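PDB 5NJI: Phthiocerol/phenolphthiocerol synthesis polyketide synthase type I PpsC from Mycobacterium tuberculosis, which probably dehydrates beta-hydroxyacyl intermediates through its dehydratase domain, captured here with an unsaturated C12 acyl-CoA, during assembly of phthiocerol-type lipids. Local coordinates for residues A[36-39]-A[40-43]; A[105-108]-A[109-112]; A[198-201]-A[202-206]. The protein carries 1 engineered substitution. All coordinates share one frame; numbering follows the deposited sequence.

Interaction 1. Residues A[36-39]-A[40-43]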
loop_
_atom_site.group_PDB
_atom_site.type_symbol
_atom_site.label_atom_id
_atom_site.label_comp_id
_atom_site.label_asym_id
_atom_site.label_seq_id
_atom_site.Cartn_x
_atom_site.Cartn_y
_atom_site.Cartn_z
ATOM N N VAL A 36 -13.666 10.762 -16.465
ATOM C CA VAL A 36 -14.783 11.579 -16.918
ATOM C C VAL A 36 -15.828 11.513 -15.819
ATOM O O VAL A 36 -15.892 10.539 -15.069
ATOM C CB VAL A 36 -15.384 11.073 -18.242
ATOM C CG1 VAL A 36 -14.305 10.903 -19.294
ATOM C CG2 VAL A 36 -16.088 9.772 -18.027
ATOM N N THR A 37 -16.675 12.531 -15.744
ATOM C CA THR A 37 -17.809 12.511 -14.833
ATOM C C THR A 37 -19.077 12.195 -15.618
ATOM O O THR A 37 -19.379 12.863 -16.612
ATOM C CB THR A 37 -17.921 13.843 -14.102
ATOM O OG1 THR A 37 -16.702 14.035 -13.372
ATOM C CG2 THR A 37 -19.092 13.846 -13.134
ATOM N N ASP A 38 -19.782 11.156 -15.191
ATOM C CA ASP A 38 -21.043 10.739 -15.817
ATOM C C ASP A 38 -22.120 11.771 -15.486
ATOM O O ASP A 38 -22.454 11.941 -14.304
ATOM C CB ASP A 38 -21.405 9.339 -15.298
ATOM C CG ASP A 38 -22.662 8.778 -15.912
ATOM O OD1 ASP A 38 -23.401 9.550 -16.545
ATOM O OD2 ASP A 38 -22.901 7.549 -15.771
ATOM N N PRO A 39 -22.657 12.508 -16.463
ATOM C CA PRO A 39 -23.631 13.554 -16.132
ATOM C C PRO A 39 -24.957 13.010 -15.646
ATOM O O PRO A 39 -25.754 13.779 -15.092
ATOM C CB PRO A 39 -23.792 14.319 -17.456
ATOM C CG PRO A 39 -23.393 13.341 -18.505
ATOM C CD PRO A 39 -22.318 12.492 -17.888
ATOM N N THR A 40 -25.241 11.727 -15.859
ATOM C CA THR A 40 -26.544 11.191 -15.500
ATOM C C THR A 40 -26.640 10.830 -14.020
ATOM O O THR A 40 -27.753 10.743 -13.493
ATOM C CB THR A 40 -26.882 9.979 -16.377
ATOM O OG1 THR A 40 -26.058 8.853 -16.040
ATOM C CG2 THR A 40 -26.694 10.303 -17.862
ATOM N N ASN A 41 -25.501 10.667 -13.347
ATOM C CA ASN A 41 -25.519 10.328 -11.911
ATOM C C ASN A 41 -24.444 11.055 -11.052
ATOM O O ASN A 41 -24.379 10.865 -9.832
ATOM C CB ASN A 41 -25.420 8.794 -11.713
ATOM C CG ASN A 41 -24.122 8.215 -12.285
ATOM O OD1 ASN A 41 -23.302 8.956 -12.827
ATOM N ND2 ASN A 41 -23.927 6.893 -12.169
ATOM N N GLY A 42 -23.599 11.860 -11.690
ATOM C CA GLY A 42 -22.556 12.575 -10.986
ATOM C C GLY A 42 -21.356 11.740 -10.588
ATOM O O GLY A 42 -20.445 12.270 -9.948
ATOM N N THR A 43 -21.332 10.467 -10.940
ATOM C CA THR A 43 -20.232 9.581 -10.577
ATOM C C THR A 43 -19.034 9.818 -11.482
ATOM O O THR A 43 -19.176 9.924 -12.703
ATOM C CB THR A 43 -20.724 8.145 -10.666
ATOM O OG1 THR A 43 -21.793 7.982 -9.738
ATOM C CG2 THR A 43 -19.625 7.115 -10.394
#

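Interaction 2. Residues A[105-108]-A[109-112]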
loop_
_atom_site.group_PDB
_atom_site.type_symbol
_atom_site.label_atom_id
_atom_site.label_comp_id
_atom_site.label_asym_id
_atom_site.label_seq_id
_atom_site.Cartn_x
_atom_site.Cartn_y
_atom_site.Cartn_z
ATOM N N HIS A 105 -5.105 -10.390 -10.703
ATOM C CA HIS A 105 -4.039 -10.968 -11.516
ATOM C C HIS A 105 -3.822 -10.051 -12.709
ATOM O O HIS A 105 -4.738 -9.840 -13.520
ATOM C CB HIS A 105 -4.452 -12.387 -11.919
ATOM C CG HIS A 105 -3.535 -13.094 -12.875
ATOM N ND1 HIS A 105 -2.166 -12.956 -12.894
ATOM C CD2 HIS A 105 -3.826 -14.018 -13.822
ATOM C CE1 HIS A 105 -1.658 -13.738 -13.832
ATOM N NE2 HIS A 105 -2.648 -14.393 -14.409
ATOM N N VAL A 106 -2.639 -9.448 -12.781
ATOM C CA VAL A 106 -2.340 -8.476 -13.819
ATOM C C VAL A 106 -1.890 -9.234 -15.061
ATOM O O VAL A 106 -0.772 -9.757 -15.120
ATOM C CB VAL A 106 -1.275 -7.476 -13.371
ATOM C CG1 VAL A 106 -0.985 -6.493 -14.472
ATOM C CG2 VAL A 106 -1.762 -6.738 -12.125
ATOM N N THR A 107 -2.756 -9.267 -16.057
ATOM C CA THR A 107 -2.512 -9.919 -17.330
ATOM C C THR A 107 -2.561 -8.895 -18.449
ATOM O O THR A 107 -3.190 -7.844 -18.303
ATOM C CB THR A 107 -3.573 -10.994 -17.582
ATOM O OG1 THR A 107 -4.863 -10.390 -17.587
ATOM C CG2 THR A 107 -3.538 -12.078 -16.509
ATOM N N PRO A 108 -1.932 -9.169 -19.596
ATOM C CA PRO A 108 -2.057 -8.246 -20.725
ATOM C C PRO A 108 -3.519 -7.923 -21.014
ATOM O O PRO A 108 -4.391 -8.791 -20.962
ATOM C CB PRO A 108 -1.403 -9.012 -21.883
ATOM C CG PRO A 108 -0.413 -9.910 -21.217
ATOM C CD PRO A 108 -1.050 -10.311 -19.903
ATOM N N GLY A 109 -3.782 -6.655 -21.291
ATOM C CA GLY A 109 -5.116 -6.208 -21.610
ATOM C C GLY A 109 -6.027 -6.000 -20.428
ATOM O O GLY A 109 -7.226 -5.799 -20.623
ATOM N N THR A 110 -5.502 -6.028 -19.207
ATOM C CA THR A 110 -6.321 -5.710 -18.042
ATOM C C THR A 110 -6.758 -4.250 -18.070
ATOM O O THR A 110 -5.969 -3.355 -18.371
ATOM C CB THR A 110 -5.537 -6.004 -16.760
ATOM O OG1 THR A 110 -5.361 -7.421 -16.629
ATOM C CG2 THR A 110 -6.297 -5.539 -15.519
ATOM N N VAL A 111 -8.037 -4.011 -17.780
ATOM C CA VAL A 111 -8.573 -2.655 -17.723
ATOM C C VAL A 111 -9.139 -2.438 -16.332
ATOM O O VAL A 111 -10.089 -3.121 -15.917
ATOM C CB VAL A 111 -9.627 -2.388 -18.806
ATOM C CG1 VAL A 111 -10.198 -0.976 -18.640
ATOM C CG2 VAL A 111 -8.964 -2.547 -20.164
ATOM N N LEU A 112 -8.552 -1.487 -15.613
ATOM C CA LEU A 112 -8.945 -1.173 -14.254
ATOM C C LEU A 112 -9.931 -0.022 -14.315
ATOM O O LEU A 112 -9.649 0.992 -14.954
ATOM C CB LEU A 112 -7.726 -0.792 -13.417
ATOM C CG LEU A 112 -7.919 -0.813 -11.909
ATOM C CD1 LEU A 112 -8.121 -2.228 -11.457
ATOM C CD2 LEU A 112 -6.717 -0.237 -11.218
HETATM O O HOH W 1 -6.772 -9.325 -15.393
#

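Interaction 3. Residues A[198-201]-A[202-206]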
loop_
_atom_site.group_PDB
_atom_site.type_symbol
_atom_site.label_atom_id
_atom_site.label_comp_id
_atom_site.label_asym_id
_atom_site.label_seq_id
_atom_site.Cartn_x
_atom_site.Cartn_y
_atom_site.Cartn_z
ATOM N N ALA A 198 16.019 -4.816 12.358
ATOM C CA ALA A 198 16.193 -5.188 13.755
ATOM C C ALA A 198 14.813 -5.418 14.354
ATOM O O ALA A 198 13.801 -4.982 13.803
ATOM C CB ALA A 198 16.958 -4.115 14.533
ATOM N N VAL A 199 14.774 -6.128 15.479
ATOM C CA VAL A 199 13.530 -6.352 16.208
ATOM C C VAL A 199 13.807 -6.130 17.683
ATOM O O VAL A 199 14.838 -6.569 18.201
ATOM C CB VAL A 199 12.949 -7.755 15.953
ATOM C CG1 VAL A 199 13.899 -8.847 16.433
ATOM C CG2 VAL A 199 11.581 -7.900 16.610
ATOM N N THR A 200 12.895 -5.431 18.352
ATOM C CA THR A 200 13.081 -5.114 19.759
ATOM C C THR A 200 12.677 -6.298 20.632
ATOM O O THR A 200 12.110 -7.295 20.176
ATOM C CB THR A 200 12.269 -3.878 20.169
ATOM O OG1 THR A 200 10.872 -4.205 20.207
ATOM C CG2 THR A 200 12.499 -2.718 19.215
ATOM N N GLN A 201 12.988 -6.179 21.930
ATOM C CA GLN A 201 12.593 -7.223 22.871
ATOM C C GLN A 201 11.077 -7.376 22.909
ATOM O O GLN A 201 10.561 -8.486 23.071
ATOM C CB GLN A 201 13.136 -6.908 24.268
ATOM C CG GLN A 201 14.645 -6.719 24.331
ATOM C CD GLN A 201 15.406 -7.893 23.753
ATOM O OE1 GLN A 201 15.549 -8.931 24.398
ATOM N NE2 GLN A 201 15.897 -7.737 22.528
ATOM N N ALA A 202 10.349 -6.267 22.761
ATOM C CA ALA A 202 8.892 -6.309 22.724
ATOM C C ALA A 202 8.350 -6.847 21.406
ATOM O O ALA A 202 7.131 -6.999 21.276
ATOM C CB ALA A 202 8.325 -4.914 22.978
ATOM N N GLY A 203 9.214 -7.125 20.433
ATOM C CA GLY A 203 8.802 -7.710 19.169
ATOM C C GLY A 203 8.491 -6.718 18.071
ATOM O O GLY A 203 7.919 -7.114 17.046
ATOM N N VAL A 204 8.834 -5.456 18.251
ATOM C CA VAL A 204 8.588 -4.434 17.241
ATOM C C VAL A 204 9.726 -4.459 16.230
ATOM O O VAL A 204 10.902 -4.580 16.591
ATOM C CB VAL A 204 8.448 -3.054 17.907
ATOM C CG1 VAL A 204 8.183 -1.957 16.880
ATOM C CG2 VAL A 204 7.346 -3.081 18.958
ATOM N N ALA A 205 9.380 -4.361 14.947
ATOM C CA ALA A 205 10.376 -4.382 13.888
ATOM C C ALA A 205 10.759 -2.967 13.503
ATOM O O ALA A 205 9.904 -2.083 13.394
ATOM C CB ALA A 205 9.851 -5.124 12.653
ATOM N N ARG A 206 12.057 -2.759 13.282
ATOM C CA ARG A 206 12.600 -1.473 12.889
ATOM C C ARG A 206 13.490 -1.708 11.677
ATOM O O ARG A 206 14.420 -2.522 11.732
ATOM C CB ARG A 206 13.372 -0.831 14.048
ATOM C CG ARG A 206 12.604 -0.878 15.368
ATOM C CD ARG A 206 13.297 -0.120 16.489
ATOM N NE ARG A 206 13.114 1.324 16.367
ATOM C CZ ARG A 206 14.021 2.178 15.895
ATOM N NH1 ARG A 206 13.731 3.470 15.830
ATOM N NH2 ARG A 206 15.214 1.757 15.495
#

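Interaction 1. Residues A[36-39]-A[40-43]
The hairpin loop between strand 34-37 and strand 44-50 is closed by Asp38 and Thr43, with Pro39, Thr40, Asn41 and Gly42 forming the bend. The closing bond is nearly straight: Asp38 N donates to Thr43 O at 2.8 Å, with 164° at the hydrogen. Within the bend, Asp38 O faces the returning chain and takes Gly42 N at 2.9 Å; a weak second bond arrives from Asn41 N.

The carboxylate of Asp38 folds over the same turn. Its CG lies anti to the backbone N (chi1 -178°), and this brings OD1 in front of the Thr40 N-H. OD1 accepts Thr40 N at 2.9 Å and Thr40 OG1 at 2.8 Å. Both donors meet it from one face of the carboxylate, well out of its plane, so a single oxygen holds the amide and hydroxyl of the same residue. The first, a side-chain oxygen accepting from the amide two residues on, meets the definition of an Asx turn.

A second Asx turn follows at Asn41, whose OD1 accepts Thr43 N at 3.1 Å, the donor sitting above the amide plane. The same OD1 comes within 3.1 Å of Asp38 CB, where the two side chains cross with their carboxylate and amide planes 57° apart. Two side-chain turns are thus built into one short reversal, and Gly42, with its positive phi, brings the chain round to Thr43.

On the strand side, Thr37 CG2 rests 3.8 Å from Gly42 O, while Thr37 OG1 bonds to Arg44. The loop is largely exposed, at the C-terminal end of strand 34-37, which lies outermost in its strand order, but the side chain of Thr43 touches Thr115 and Thr117 of strand 110-118.

Interaction 2. Residues A[105-108]-A[109-112]
Thr107 O receives two donors from Thr110: the hydroxyl OG1 at 2.8 Å and the backbone N at 3.1 Å. The second bond closes a type II beta turn from Thr107 to Thr110, with Pro108 and Gly109 at its corners; Gly109 has the positive phi (80°) expected at the third position of that turn. Thr110 OG1 reaches the carbonyl because it stands beside its own backbone N, anti to the carbonyl carbon (chi1 -69°), so the side chain doubles the backbone grip on one oxygen.

A water bridges the two arms beside the turn. It donates to His105 O at 2.8 Å and to Thr110 OG1 at 2.7 Å, and it is also hydrogen-bonded to Thr107 OG1 at 3.1 Å, tying the turn's two threonines to the carbonyl of His105 ahead of it. Further out, the methyl CG2 of Thr107 lies over one face of the His105 ring, offset toward its rim, and His105 ND1 bonds to Val66 O.

The turn leads into strand 110-118: Thr110 and Leu112 pair with strand 44-50, Val111 pairs with Arg130 of strand 122-130, and Val106 packs on Val66 of strand 65-66.

Interaction 3. Residues A[198-201]-A[202-206]
This is a tight antiparallel beta hairpin, in which strand 194-200 turns back into strand 205-209 next to the outermost strand 168-171. Ala198 and Arg206 form the hydrogen-bonded pair: Ala198 N reaches Arg206 O at 2.9 Å, and Arg206 N returns to Ala198 O at 2.9 Å, almost straight at 173°. Val199 and Ala205 are the non-hydrogen-bonded pair that follows, and here Val199 CA approaches Val204 O at 3.2 Å in a CA-H...O contact.

At the reversal, Thr200 makes three bonds across the turn. Its N donates to Val204 O at 2.8 Å, its O accepts Gly203 N at 2.9 Å to close a type I turn, and its OG1 accepts Val204 N at 3.1 Å. The hydroxyl is placed for this by a chi1 of 72°, which sets it between backbone N and carbonyl carbon and turns it over the bend. CG2 is thereby directed to Arg206, crossing that side chain at about a right angle with Arg206 CD 3.8 Å away. Val199 CG2 packs against Gly203 C at 3.6 Å.

Outside the hairpin, Arg206 forms a salt bridge with Glu168, Gln201 NE2 bonds to Asp169, and Val199 pairs with Asp169 of the outermost strand 168-171. Thr200 N and O bond to two successive residues, Val204 and Gly203, and the glycine has a phi of 92°; this is the geometry of a type I turn with a G1 beta bulge, the common 3:5 hairpin.

From the N terminus, the three contacts come in series, each closing its own short reversal; none nests in or crosses another. Residues 36-43 turn outermost strand 34-37 into strand 44-50. Residues 105-112 then bring the chain into strand 110-118, the next neighbour of 44-50, so interactions 1 and 2 serve adjacent strands although their centres lie 25 Å apart. Interaction 3 turns strand 194-200 into 205-209 on the other side of the chain's centre, about 49 Å from interaction 1 and 38 Å from interaction 2, between centres. This distribution over two halves is consistent with the double-hotdog fold of polyketide synthase dehydratases.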